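Side-chain contacts in beta 1-3 glucanase (Clostridium beijerinckii NCIMB 8052, PDB 5H4E), which probably hydrolyses beta-1,3-glucans, as expected of a bacterial beta-1,3-glucanase domain of glycoside hydrolase family 64: residues Val31-Asp34 with Gln39-His42; Trp138-Trp143 with Trp149-Arg154. All coordinates share one frame; numbering follows the deposited sequence.

Contact 1: Val31-Asp34 with Gln39-His42; sequences VGKD and QFVH
Gly-32 and Val-41 form the hydrogen-bonded pair at the middle of this antiparallel contact, with Val-31 opposite His-42 and Lys-33 opposite Phe-40 in the non-hydrogen-bonded pairs beside it. The short strand axes come within 4.5 Å at 141°, well short of a straight antiparallel alignment. Gly-32 N donates to Val-41 O at 3.0 Å, Val-41 N returns a bond to Gly-32 O, and beyond the strand end Asp-34 N reaches Gln-39 O at 3.0 Å. On the face carrying Lys-33 and Phe-40, the lysine's aliphatic chain lies over the phenyl ring: CG of Lys-33 stands 3.9 Å from the Phe-40 ring centroid, only 3° off the normal, in a CH-pi contact. Bends at chi2 and chi3 carry the chain onward across the ring, where Lys-33 CD is 3.8 Å from Phe-40 CZ. The opposite face holds Val-41, whose CG2 packs 3.4 Å from Gly-32 O, while its CG1 branch meets the CB of Asp-34. The Asp-34 carboxylate turns back to the connection, its OD1 accepting from the backbone N of both Asp-36 and Thr-37. These features mark the turn end of a beta hairpin formed by strands 26-33 and 40-43.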
loop_
_atom_site.group_PDB
_atom_site.type_symbol
_atom_site.label_atom_id
_atom_site.label_comp_id
_atom_site.label_asym_id
_atom_site.label_seq_id
_atom_site.Cartn_x
_atom_site.Cartn_y
_atom_site.Cartn_z
ATOM N N VAL A 31 4.810 7.422 -11.693
ATOM C CA VAL A 31 3.553 7.982 -12.149
ATOM C C VAL A 31 2.835 8.614 -10.970
ATOM O O VAL A 31 2.947 8.143 -9.839
ATOM C CB VAL A 31 2.676 6.907 -12.817
ATOM C CG1 VAL A 31 3.362 6.393 -14.066
ATOM C CG2 VAL A 31 2.414 5.755 -11.853
ATOM N N GLY A 32 2.110 9.693 -11.220
ATOM C CA GLY A 32 1.483 10.412 -10.131
ATOM C C GLY A 32 0.648 11.562 -10.653
ATOM O O GLY A 32 0.242 11.555 -11.813
ATOM N N LYS A 33 0.378 12.541 -9.796
ATOM C CA LYS A 33 -0.388 13.707 -10.223
ATOM C C LYS A 33 0.368 15.008 -9.997
ATOM O O LYS A 33 1.037 15.176 -8.980
ATOM C CB LYS A 33 -1.730 13.753 -9.502
ATOM C CG LYS A 33 -2.746 12.792 -10.110
ATOM C CD LYS A 33 -3.677 12.231 -9.058
ATOM C CE LYS A 33 -4.746 13.215 -8.651
ATOM N NZ LYS A 33 -5.676 12.566 -7.675
ATOM N N ASP A 34 0.270 15.907 -10.972
ATOM C CA ASP A 34 0.755 17.267 -10.814
ATOM C C ASP A 34 -0.019 17.923 -9.684
ATOM O O ASP A 34 -1.250 17.913 -9.681
ATOM C CB ASP A 34 0.589 18.060 -12.111
ATOM C CG ASP A 34 1.323 19.383 -12.078
ATOM O OD1 ASP A 34 0.893 20.272 -11.328
ATOM O OD2 ASP A 34 2.328 19.527 -12.807
ATOM N N GLN A 39 -3.458 16.726 -13.160
ATOM C CA GLN A 39 -3.328 15.814 -14.291
ATOM C C GLN A 39 -2.452 14.627 -13.880
ATOM O O GLN A 39 -1.515 14.784 -13.088
ATOM C CB GLN A 39 -2.716 16.512 -15.513
ATOM C CG GLN A 39 -3.565 17.618 -16.171
ATOM C CD GLN A 39 -2.872 18.279 -17.387
ATOM O OE1 GLN A 39 -2.162 17.625 -18.166
ATOM N NE2 GLN A 39 -3.078 19.584 -17.541
ATOM N N PHE A 40 -2.747 13.445 -14.413
ATOM C CA PHE A 40 -1.853 12.312 -14.234
ATOM C C PHE A 40 -0.623 12.517 -15.092
ATOM O O PHE A 40 -0.711 12.930 -16.247
ATOM C CB PHE A 40 -2.541 10.986 -14.577
ATOM C CG PHE A 40 -3.253 10.364 -13.415
ATOM C CD1 PHE A 40 -2.578 9.516 -12.543
ATOM C CD2 PHE A 40 -4.596 10.630 -13.184
ATOM C CE1 PHE A 40 -3.235 8.946 -11.466
ATOM C CE2 PHE A 40 -5.259 10.060 -12.108
ATOM C CZ PHE A 40 -4.577 9.219 -11.249
ATOM N N VAL A 41 0.535 12.223 -14.511
ATOM C CA VAL A 41 1.818 12.495 -15.127
ATOM C C VAL A 41 2.768 11.325 -14.956
ATOM O O VAL A 41 2.580 10.473 -14.076
ATOM C CB VAL A 41 2.483 13.748 -14.507
ATOM C CG1 VAL A 41 1.618 14.972 -14.726
ATOM C CG2 VAL A 41 2.712 13.538 -12.997
ATOM N N HIS A 42 3.786 11.283 -15.796
ATOM C CA HIS A 42 4.946 10.445 -15.531
ATOM C C HIS A 42 6.149 11.364 -15.452
ATOM O O HIS A 42 6.188 12.413 -16.106
ATOM C CB HIS A 42 5.140 9.388 -16.614
ATOM C CG HIS A 42 5.295 9.959 -17.987
ATOM N ND1 HIS A 42 6.503 10.000 -18.647
ATOM C CD2 HIS A 42 4.385 10.506 -18.829
ATOM C CE1 HIS A 42 6.334 10.551 -19.835
ATOM N NE2 HIS A 42 5.060 10.868 -19.970
#

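Contact 2: Trp138-Trp143 with Trp149-Arg154; sequences WAEMAW and WINTTR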
loop_
_atom_site.group_PDB
_atom_site.type_symbol
_atom_site.label_atom_id
_atom_site.label_comp_id
_atom_site.label_asym_id
_atom_site.label_seq_id
_atom_site.Cartn_x
_atom_site.Cartn_y
_atom_site.Cartn_z
ATOM N N TRP A 138 6.117 -1.506 -5.995
ATOM C CA TRP A 138 6.169 -0.048 -6.126
ATOM C C TRP A 138 6.356 0.633 -4.765
ATOM O O TRP A 138 5.935 0.120 -3.728
ATOM C CB TRP A 138 4.911 0.504 -6.848
ATOM C CG TRP A 138 3.604 0.446 -6.076
ATOM C CD1 TRP A 138 3.170 1.335 -5.134
ATOM C CD2 TRP A 138 2.552 -0.516 -6.227
ATOM N NE1 TRP A 138 1.930 0.975 -4.674
ATOM C CE2 TRP A 138 1.528 -0.162 -5.323
ATOM C CE3 TRP A 138 2.381 -1.644 -7.030
ATOM C CZ2 TRP A 138 0.346 -0.897 -5.196
ATOM C CZ3 TRP A 138 1.203 -2.380 -6.901
ATOM C CH2 TRP A 138 0.204 -2.003 -5.986
ATOM N N ALA A 139 7.052 1.766 -4.786
ATOM C CA ALA A 139 7.105 2.673 -3.640
ATOM C C ALA A 139 5.996 3.701 -3.800
ATOM O O ALA A 139 5.712 4.148 -4.924
ATOM C CB ALA A 139 8.467 3.352 -3.554
ATOM N N GLU A 140 5.338 4.066 -2.702
ATOM C CA GLU A 140 4.320 5.121 -2.748
ATOM C C GLU A 140 4.900 6.396 -2.148
ATOM O O GLU A 140 5.641 6.329 -1.176
ATOM C CB GLU A 140 3.057 4.687 -1.995
ATOM C CG GLU A 140 2.413 3.453 -2.632
ATOM C CD GLU A 140 1.228 2.914 -1.862
ATOM O OE1 GLU A 140 1.188 3.065 -0.625
ATOM O OE2 GLU A 140 0.349 2.304 -2.503
ATOM N N MET A 141 4.597 7.556 -2.729
ATOM C CA MET A 141 5.151 8.788 -2.162
ATOM C C MET A 141 4.343 10.019 -2.516
ATOM O O MET A 141 3.606 10.038 -3.501
ATOM C CB MET A 141 6.596 8.991 -2.613
ATOM C CG MET A 141 6.728 9.617 -3.964
ATOM S SD MET A 141 8.073 8.825 -4.844
ATOM C CE MET A 141 7.214 7.321 -5.256
ATOM N N ALA A 142 4.466 11.036 -1.673
ATOM C CA ALA A 142 3.908 12.349 -1.976
ATOM C C ALA A 142 4.799 13.394 -1.328
ATOM O O ALA A 142 5.276 13.206 -0.208
ATOM C CB ALA A 142 2.484 12.467 -1.484
ATOM N N TRP A 143 5.046 14.476 -2.053
ATOM C CA TRP A 143 5.840 15.564 -1.528
ATOM C C TRP A 143 4.972 16.802 -1.627
ATOM O O TRP A 143 4.663 17.265 -2.727
ATOM C CB TRP A 143 7.142 15.715 -2.306
ATOM C CG TRP A 143 8.072 16.766 -1.775
ATOM C CD1 TRP A 143 8.040 17.368 -0.545
ATOM C CD2 TRP A 143 9.169 17.346 -2.479
ATOM N NE1 TRP A 143 9.059 18.292 -0.444
ATOM C CE2 TRP A 143 9.765 18.297 -1.623
ATOM C CE3 TRP A 143 9.701 17.158 -3.758
ATOM C CZ2 TRP A 143 10.877 19.043 -2.002
ATOM C CZ3 TRP A 143 10.795 17.902 -4.134
ATOM C CH2 TRP A 143 11.372 18.837 -3.262
ATOM N N TRP A 149 6.356 12.056 2.172
ATOM C CA TRP A 149 6.032 10.741 2.725
ATOM C C TRP A 149 6.432 9.720 1.688
ATOM O O TRP A 149 6.143 9.911 0.520
ATOM C CB TRP A 149 4.533 10.583 3.012
ATOM C CG TRP A 149 4.006 11.335 4.187
ATOM C CD1 TRP A 149 3.620 10.811 5.399
ATOM C CD2 TRP A 149 3.774 12.744 4.268
ATOM N NE1 TRP A 149 3.174 11.812 6.223
ATOM C CE2 TRP A 149 3.261 13.009 5.558
ATOM C CE3 TRP A 149 3.959 13.810 3.383
ATOM C CZ2 TRP A 149 2.925 14.296 5.979
ATOM C CZ3 TRP A 149 3.630 15.094 3.808
ATOM C CH2 TRP A 149 3.115 15.322 5.094
ATOM N N ILE A 150 7.094 8.646 2.091
ATOM C CA ILE A 150 7.417 7.605 1.131
ATOM C C ILE A 150 7.345 6.268 1.854
ATOM O O ILE A 150 7.665 6.187 3.044
ATOM C CB ILE A 150 8.806 7.850 0.470
ATOM C CG1 ILE A 150 9.123 6.756 -0.551
ATOM C CG2 ILE A 150 9.920 7.977 1.532
ATOM C CD1 ILE A 150 10.261 7.114 -1.492
ATOM N N ASN A 151 6.853 5.230 1.177
ATOM C CA ASN A 151 6.729 3.931 1.844
ATOM C C ASN A 151 6.769 2.750 0.880
ATOM O O ASN A 151 6.360 2.867 -0.285
ATOM C CB ASN A 151 5.426 3.860 2.675
ATOM C CG ASN A 151 4.173 4.075 1.831
ATOM O OD1 ASN A 151 3.756 5.208 1.607
ATOM N ND2 ASN A 151 3.567 2.981 1.357
ATOM N N THR A 152 7.287 1.627 1.375
ATOM C CA THR A 152 7.028 0.329 0.757
ATOM C C THR A 152 5.598 -0.072 1.087
ATOM O O THR A 152 4.993 0.464 2.026
ATOM C CB THR A 152 7.970 -0.765 1.271
ATOM O OG1 THR A 152 7.695 -1.037 2.656
ATOM C CG2 THR A 152 9.427 -0.366 1.115
ATOM N N THR A 153 5.042 -1.031 0.356
ATOM C CA THR A 153 3.700 -1.456 0.702
ATOM C C THR A 153 3.485 -2.941 0.456
ATOM O O THR A 153 3.840 -3.456 -0.607
ATOM C CB THR A 153 2.639 -0.645 -0.081
ATOM O OG1 THR A 153 1.339 -1.166 0.201
ATOM C CG2 THR A 153 2.893 -0.694 -1.594
ATOM N N ARG A 154 2.922 -3.626 1.448
ATOM C CA ARG A 154 2.492 -5.008 1.252
ATOM C C ARG A 154 0.977 -5.085 1.282
ATOM O O ARG A 154 0.409 -6.116 1.612
ATOM C CB ARG A 154 3.087 -5.940 2.318
ATOM C CG ARG A 154 4.395 -6.592 1.894
ATOM C CD ARG A 154 5.475 -5.542 1.669
ATOM N NE ARG A 154 6.663 -6.089 1.013
ATOM C CZ ARG A 154 6.801 -6.232 -0.300
ATOM N NH1 ARG A 154 5.816 -5.870 -1.125
ATOM N NH2 ARG A 154 7.927 -6.730 -0.795
HETATM O O HOH W 1 -0.729 0.273 -0.985
HETATM O O HOH W 2 0.752 5.445 0.953
#
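The carboxylate of Glu-140 is gripped by four donors, two on each oxygen. OE2 takes a nearly straight bond from the indole NE1 of Trp-138, 3.0 Å away and in the indole plane, and a second from a water that also bonds Thr-153 OG1. OE1 accepts from Asn-151 ND2 at 3.1 Å, and from another water that donates to Asn-151 OD1 as well. Indole and amide both approach on anti sides, about 30° out of the carboxylate plane, and the amide plane stands 83° to the carboxylate. The Asn-151 amide is fixed further by a bond from ND2 to Thr-152 O. The methyl CG2 of Thr-153 meets the five-membered ring of the Trp-138 indole obliquely, in an off-centre CH-pi contact, 3.6 Å from NE1; with chi1 at 175°, OG1 is anti to the backbone N and also hydrogen-bonded to Val-155 N, leaving CG2 to meet the ring. Behind this cluster, paired backbone bonds join Glu-140 to Asn-151 and Ala-142 to Trp-149, while on the other face Met-141 CB packs 4.0 Å from Ile-150 CG1. Both of these apolar side chains reach Leu-11 of strand 9-16, and the hairpin is flanked in its own sheet by strands 95-101 and 361-363.

Overall arrangement
Both contacts join the two arms of a beta hairpin, and both hairpins belong to the same antiparallel sheet. Contact 1 closes first along the chain, between strands 26-33 and 40-43; contact 2 follows about a hundred residues later, between strands 136-144 and 147-151. Strand 95-101 links them, pairing with strand 26-33 and with strand 136-144. Their centres lie 15 Å apart and their nearest atoms about 6 Å, without touching. The centre of contact 1 lies about 18 Å from the centre of the chain and that of contact 2 about 8 Å; the first is partly buried, the second buried. Hairpins distant in sequence are thus joined into one continuous sheet of the glucanase domain.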